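Local structure of uncharacterized protein (Enterococcus faecalis, 4OBI) at residues Lys24-Lys29 and Pro33-Lys38; Tyr46-Val51 and Arg57-Asn62. The protein is of unknown function but binds a zinc ion and belongs to the NusG domain II (DUF1312) family, with a probable membrane attachment in the full-length protein. All blocks are in the same frame, centred on the assembly; numbering follows the deposited sequence.

Interaction 1. Residues Lys24-Lys29 and Pro33-Lys38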
loop_
_atom_site.group_PDB
_atom_site.type_symbol
_atom_site.label_atom_id
_atom_site.label_comp_id
_atom_site.label_asym_id
_atom_site.label_seq_id
_atom_site.Cartn_x
_atom_site.Cartn_y
_atom_site.Cartn_z
ATOM N N LYS A 24 5.106 7.889 -0.321
ATOM C CA LYS A 24 3.903 8.290 -1.047
ATOM C C LYS A 24 2.700 8.369 -0.091
ATOM O O LYS A 24 2.561 7.544 0.803
ATOM C CB LYS A 24 3.617 7.264 -2.155
ATOM C CG LYS A 24 2.843 7.789 -3.348
ATOM C CD LYS A 24 3.715 8.619 -4.274
ATOM C CE LYS A 24 3.049 8.823 -5.627
ATOM N NZ LYS A 24 1.675 9.393 -5.516
ATOM N N VAL A 25 1.838 9.362 -0.290
ATOM C CA VAL A 25 0.544 9.411 0.383
ATOM C C VAL A 25 -0.521 9.444 -0.712
ATOM O O VAL A 25 -0.482 10.319 -1.573
ATOM C CB VAL A 25 0.405 10.645 1.295
ATOM C CG1 VAL A 25 -0.982 10.696 1.932
ATOM C CG2 VAL A 25 1.478 10.639 2.378
ATOM N N PHE A 26 -1.436 8.477 -0.682
ATOM C CA PHE A 26 -2.496 8.355 -1.686
ATOM C C PHE A 26 -3.819 8.827 -1.095
ATOM O O PHE A 26 -4.231 8.371 -0.026
ATOM C CB PHE A 26 -2.677 6.897 -2.137
ATOM C CG PHE A 26 -1.415 6.222 -2.616
ATOM C CD1 PHE A 26 -1.050 6.259 -3.958
ATOM C CD2 PHE A 26 -0.617 5.512 -1.738
ATOM C CE1 PHE A 26 0.097 5.624 -4.406
ATOM C CE2 PHE A 26 0.530 4.873 -2.180
ATOM C CZ PHE A 26 0.889 4.927 -3.513
ATOM N N ASP A 27 -4.493 9.721 -1.808
ATOM C CA ASP A 27 -5.812 10.165 -1.390
ATOM C C ASP A 27 -6.806 9.057 -1.722
ATOM O O ASP A 27 -6.773 8.482 -2.807
ATOM C CB ASP A 27 -6.181 11.479 -2.067
ATOM C CG ASP A 27 -5.311 12.634 -1.600
ATOM O OD1 ASP A 27 -5.051 12.726 -0.377
ATOM O OD2 ASP A 27 -4.884 13.443 -2.451
ATOM N N LEU A 28 -7.658 8.725 -0.762
ATOM C CA LEU A 28 -8.634 7.661 -0.951
ATOM C C LEU A 28 -10.009 8.291 -1.143
ATOM O O LEU A 28 -10.698 8.589 -0.178
ATOM C CB LEU A 28 -8.617 6.702 0.244
ATOM C CG LEU A 28 -7.325 5.897 0.436
ATOM C CD1 LEU A 28 -7.461 4.952 1.627
ATOM C CD2 LEU A 28 -6.950 5.122 -0.819
ATOM N N LYS A 29 -10.376 8.519 -2.401
ATOM C CA LYS A 29 -11.632 9.179 -2.749
ATOM C C LYS A 29 -12.609 8.171 -3.349
ATOM O O LYS A 29 -12.259 7.446 -4.276
ATOM C CB LYS A 29 -11.368 10.310 -3.744
ATOM N N PRO A 33 -9.856 7.936 -8.956
ATOM C CA PRO A 33 -9.258 7.125 -10.011
ATOM C C PRO A 33 -8.721 5.768 -9.549
ATOM O O PRO A 33 -8.575 5.506 -8.348
ATOM C CB PRO A 33 -8.114 8.008 -10.529
ATOM C CG PRO A 33 -7.770 8.886 -9.380
ATOM C CD PRO A 33 -9.089 9.171 -8.716
ATOM N N HIS A 34 -8.441 4.921 -10.533
ATOM C CA HIS A 34 -7.938 3.575 -10.308
ATOM C C HIS A 34 -6.618 3.463 -11.066
ATOM O O HIS A 34 -6.573 3.685 -12.278
ATOM C CB HIS A 34 -8.993 2.567 -10.787
ATOM C CG HIS A 34 -8.509 1.154 -10.885
ATOM N ND1 HIS A 34 -8.866 0.324 -11.925
ATOM C CD2 HIS A 34 -7.712 0.421 -10.075
ATOM C CE1 HIS A 34 -8.304 -0.859 -11.754
ATOM N NE2 HIS A 34 -7.598 -0.826 -10.638
ATOM N N TYR A 35 -5.541 3.158 -10.342
ATOM C CA TYR A 35 -4.194 3.158 -10.916
ATOM C C TYR A 35 -3.260 2.288 -10.105
ATOM O O TYR A 35 -3.588 1.892 -8.982
ATOM C CB TYR A 35 -3.637 4.582 -10.978
ATOM C CG TYR A 35 -3.624 5.292 -9.638
ATOM C CD1 TYR A 35 -4.745 5.981 -9.185
ATOM C CD2 TYR A 35 -2.494 5.269 -8.819
ATOM C CE1 TYR A 35 -4.745 6.629 -7.958
ATOM C CE2 TYR A 35 -2.485 5.919 -7.592
ATOM C CZ TYR A 35 -3.607 6.600 -7.168
ATOM O OH TYR A 35 -3.613 7.246 -5.955
ATOM N N THR A 36 -2.092 2.001 -10.677
ATOM C CA THR A 36 -1.057 1.250 -9.982
ATOM C C THR A 36 0.162 2.127 -9.761
ATOM O O THR A 36 0.435 3.050 -10.543
ATOM C CB THR A 36 -0.636 -0.034 -10.742
ATOM O OG1 THR A 36 -0.206 0.288 -12.076
ATOM C CG2 THR A 36 -1.806 -1.008 -10.815
ATOM N N TYR A 37 0.874 1.830 -8.682
ATOM C CA TYR A 37 2.142 2.472 -8.357
ATOM C C TYR A 37 3.137 1.380 -7.961
ATOM O O TYR A 37 2.904 0.624 -7.023
ATOM C CB TYR A 37 1.960 3.454 -7.192
ATOM C CG TYR A 37 3.265 4.028 -6.681
ATOM C CD1 TYR A 37 4.006 3.368 -5.705
ATOM C CD2 TYR A 37 3.752 5.229 -7.180
ATOM C CE1 TYR A 37 5.210 3.887 -5.240
ATOM C CE2 TYR A 37 4.948 5.758 -6.723
ATOM C CZ TYR A 37 5.672 5.086 -5.752
ATOM O OH TYR A 37 6.859 5.625 -5.313
ATOM N N LYS A 38 4.251 1.307 -8.680
ATOM C CA LYS A 38 5.240 0.272 -8.432
ATOM C C LYS A 38 6.368 0.774 -7.533
ATOM O O LYS A 38 7.079 1.723 -7.881
ATOM C CB LYS A 38 5.828 -0.226 -9.745
ATOM C CG LYS A 38 6.837 -1.350 -9.570
ATOM C CD LYS A 38 7.194 -2.004 -10.893
ATOM C CE LYS A 38 7.997 -1.073 -11.784
ATOM N NZ LYS A 38 8.023 -1.534 -13.195
HETATM O O HOH W 1 -6.156 8.510 -5.466
#

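Interaction 2. Residues Tyr46-Val51 and Arg57-Asn62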
loop_
_atom_site.group_PDB
_atom_site.type_symbol
_atom_site.label_atom_id
_atom_site.label_comp_id
_atom_site.label_asym_id
_atom_site.label_seq_id
_atom_site.Cartn_x
_atom_site.Cartn_y
_atom_site.Cartn_z
ATOM N N TYR A 46 10.186 -5.907 -5.208
ATOM C CA TYR A 46 9.123 -5.011 -5.625
ATOM C C TYR A 46 7.774 -5.364 -5.027
ATOM O O TYR A 46 7.525 -6.505 -4.623
ATOM C CB TYR A 46 9.022 -4.949 -7.154
ATOM C CG TYR A 46 8.234 -6.066 -7.791
ATOM C CD1 TYR A 46 8.840 -7.272 -8.092
ATOM C CD2 TYR A 46 6.890 -5.909 -8.107
ATOM C CE1 TYR A 46 8.128 -8.305 -8.683
ATOM C CE2 TYR A 46 6.163 -6.934 -8.692
ATOM C CZ TYR A 46 6.786 -8.136 -8.974
ATOM O OH TYR A 46 6.082 -9.169 -9.564
ATOM N N ASN A 47 6.927 -4.342 -4.955
ATOM C CA ASN A 47 5.546 -4.457 -4.546
ATOM C C ASN A 47 4.766 -3.503 -5.411
ATOM O O ASN A 47 5.137 -2.330 -5.542
ATOM C CB ASN A 47 5.351 -4.047 -3.096
ATOM C CG ASN A 47 6.220 -4.831 -2.152
ATOM O OD1 ASN A 47 7.415 -4.589 -2.060
ATOM N ND2 ASN A 47 5.621 -5.770 -1.439
ATOM N N LEU A 48 3.701 -4.007 -6.014
ATOM C CA LEU A 48 2.859 -3.196 -6.874
ATOM C C LEU A 48 1.611 -2.777 -6.112
ATOM O O LEU A 48 0.787 -3.612 -5.749
ATOM C CB LEU A 48 2.491 -3.968 -8.136
ATOM C CG LEU A 48 1.709 -3.176 -9.178
ATOM C CD1 LEU A 48 2.550 -2.035 -9.734
ATOM C CD2 LEU A 48 1.254 -4.106 -10.289
ATOM N N ILE A 49 1.486 -1.474 -5.874
ATOM C CA ILE A 49 0.344 -0.915 -5.165
ATOM C C ILE A 49 -0.768 -0.628 -6.182
ATOM O O ILE A 49 -0.510 -0.156 -7.302
ATOM C CB ILE A 49 0.733 0.367 -4.378
ATOM C CG1 ILE A 49 1.535 0.025 -3.107
ATOM C CG2 ILE A 49 -0.491 1.159 -3.964
ATOM C CD1 ILE A 49 2.840 -0.691 -3.328
ATOM N N GLU A 50 -2.003 -0.934 -5.797
ATOM C CA GLU A 50 -3.166 -0.615 -6.613
ATOM C C GLU A 50 -4.142 0.195 -5.780
ATOM O O GLU A 50 -4.565 -0.245 -4.719
ATOM C CB GLU A 50 -3.842 -1.887 -7.101
ATOM C CG GLU A 50 -4.953 -1.647 -8.114
ATOM C CD GLU A 50 -5.676 -2.920 -8.497
ATOM O OE1 GLU A 50 -5.324 -3.993 -7.977
ATOM O OE2 GLU A 50 -6.610 -2.851 -9.320
ATOM N N VAL A 51 -4.484 1.381 -6.267
ATOM C CA VAL A 51 -5.512 2.198 -5.660
ATOM C C VAL A 51 -6.753 2.117 -6.544
ATOM O O VAL A 51 -6.669 2.282 -7.752
ATOM C CB VAL A 51 -5.067 3.662 -5.516
ATOM C CG1 VAL A 51 -6.214 4.513 -4.982
ATOM C CG2 VAL A 51 -3.834 3.757 -4.625
ATOM N N ARG A 57 -4.519 -1.722 -2.161
ATOM C CA ARG A 57 -3.899 -3.022 -1.888
ATOM C C ARG A 57 -2.536 -3.126 -2.532
ATOM O O ARG A 57 -2.147 -2.276 -3.334
ATOM C CB ARG A 57 -4.788 -4.155 -2.409
ATOM C CG ARG A 57 -4.902 -4.236 -3.930
ATOM C CD ARG A 57 -5.588 -5.519 -4.381
ATOM N NE ARG A 57 -5.785 -5.555 -5.827
ATOM C CZ ARG A 57 -6.458 -6.507 -6.473
ATOM N NH1 ARG A 57 -6.986 -7.531 -5.809
ATOM N NH2 ARG A 57 -6.607 -6.436 -7.795
ATOM N N VAL A 58 -1.812 -4.177 -2.158
ATOM C CA VAL A 58 -0.667 -4.634 -2.929
ATOM C C VAL A 58 -1.197 -5.705 -3.877
ATOM O O VAL A 58 -1.688 -6.744 -3.438
ATOM C CB VAL A 58 0.452 -5.192 -2.033
ATOM C CG1 VAL A 58 1.598 -5.723 -2.889
ATOM C CG2 VAL A 58 0.951 -4.114 -1.074
ATOM N N LYS A 59 -1.142 -5.415 -5.172
ATOM C CA LYS A 59 -1.676 -6.297 -6.210
ATOM C C LYS A 59 -0.744 -7.467 -6.518
ATOM O O LYS A 59 -1.189 -8.565 -6.856
ATOM C CB LYS A 59 -1.910 -5.497 -7.496
ATOM C CG LYS A 59 -2.536 -6.303 -8.619
ATOM C CD LYS A 59 -2.896 -5.419 -9.794
ATOM C CE LYS A 59 -3.404 -6.249 -10.956
ATOM N NZ LYS A 59 -3.762 -5.370 -12.097
ATOM N N GLU A 60 0.552 -7.213 -6.414
ATOM C CA GLU A 60 1.562 -8.130 -6.888
ATOM C C GLU A 60 2.856 -7.822 -6.148
ATOM O O GLU A 60 3.107 -6.665 -5.795
ATOM C CB GLU A 60 1.735 -7.945 -8.407
ATOM C CG GLU A 60 2.715 -8.890 -9.079
ATOM C CD GLU A 60 2.902 -8.584 -10.559
ATOM O OE1 GLU A 60 1.902 -8.276 -11.243
ATOM O OE2 GLU A 60 4.054 -8.668 -11.043
ATOM N N ALA A 61 3.669 -8.849 -5.908
ATOM C CA ALA A 61 4.971 -8.685 -5.252
ATOM C C ALA A 61 5.852 -9.908 -5.486
ATOM O O ALA A 61 5.361 -10.932 -5.956
ATOM C CB ALA A 61 4.782 -8.459 -3.760
ATOM N N ASN A 62 7.142 -9.805 -5.160
ATOM C CA ASN A 62 8.072 -10.947 -5.287
ATOM C C ASN A 62 8.789 -11.304 -3.988
ATOM O O ASN A 62 9.875 -11.877 -4.008
ATOM C CB ASN A 62 9.098 -10.716 -6.393
ATOM C CG ASN A 62 10.013 -9.540 -6.111
ATOM O OD1 ASN A 62 9.832 -8.799 -5.140
ATOM N ND2 ASN A 62 11.001 -9.358 -6.972
HETATM O O HOH W 2 -6.299 -4.912 -11.268
#

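Interaction 1. Residues Lys24-Lys29 and Pro33-Lys38
F26 is the hub of this contact, where three aromatic rings and a lysine chain show how two beta layers can be joined by side chains. The aromatic contacts come first. The edge of F26 points at the face of Y37 in a T-shaped pair, ring centroids 5.8 Å apart and planes turned by 74°; CZ of F26 leads, lying 4.1 Å from CG of Y37. Y35 meets a different part of the same phenylalanine. Its hydroxyl comes up to the rim near the plane of the F26 ring, with Y35 OH 3.4 Å from F26 CD1, while Y35 CE2 adds an apolar touch. The two tyrosines thus share the rim of one ring, Y35 at CD1 and Y37 at CE1 and CZ. A chi1 of 173° swings the Y37 ring away from its own backbone N and across to F26 and K24.

The aliphatic contact belongs to K24, whose chain bends at chi2 (77°). Its CG lies over a face of the F26 ring, and farther along CE comes within 3.8 Å of CE2 of Y37, so the methylenes pack against two rings.

The polar link is water 1, which donates to O of D27 at 2.7 Å and is bound by OH of Y35 at 2.9 Å, lying in the plane of the tyrosine ring. This ties a backbone carbonyl to the phenol.

The strands themselves run antiparallel but 10.9 Å apart, too far for backbone pairing: residues 24-28 pair instead with strand 12-18, and Y35 pairs with V51. Contact through side chains at this separation is characteristic of two facing beta sheets, and here F26, which also touches L16 and V51, fills the core between the layers of this domain of the NusG domain II family.

Interaction 2. Residues Tyr46-Val51 and Arg57-Asn62
L48 and its partners across the strands, K59 and E60, lie in the middle of an antiparallel beta hairpin formed by the central strand 46-52 and the outer strand 55-61 of the three-stranded sheet. E50 and R57 form a hydrogen-bonded pair, and I49 faces V58 in a non-hydrogen-bonded one. The regular alternation then breaks: O of L48 accepts K59 N at 2.7 Å, whereas L48 N donates to O of E60 at 2.7 Å. Two residues thus oppose one, a classic beta bulge, with K59 in a helix-like conformation (phi/psi -79°/-33°).

Charged groups grip from one face. NE and NH2 of R57 both reach OE1 of E50, at 2.7 and 2.8 Å, side-on and within the guanidinium plane; OE2 is held by H34 and by water 2, which also binds NZ of K59. Near the other end, OH of Y46 donates to the anti lone pair of E60 OE2 at 2.6 Å, and N62 OD1 receives Y46 N at 2.9 Å while the backbone of A61 and N62 lies over one face of the tyrosine ring. On the opposite face, N47 bonds through ND2 to OD2 of D68, a zinc ligand, and through OD1 to H87, so that it probably helps hold D68 in place from the second shell.

Along the chain the two contacts come in series, interaction 1 closing before interaction 2 opens, with about 11 Å between their centres. Strand 34-40 joins them: it faces strand 21-28 of the four-stranded sheet in interaction 1 and is the edge neighbour of strand 46-52, which pairs in turn with strand 55-61 in interaction 2. Along its edge strand 34-40 is hydrogen-bonded to strand 46-52, as by Y37 O to I49 N (2.8 Å), and a side-chain bond between H34 and E50 adds to the join. Interaction 1 therefore packs one sheet on the other, while interaction 2 forms part of the second sheet, with N47 beside the zinc site.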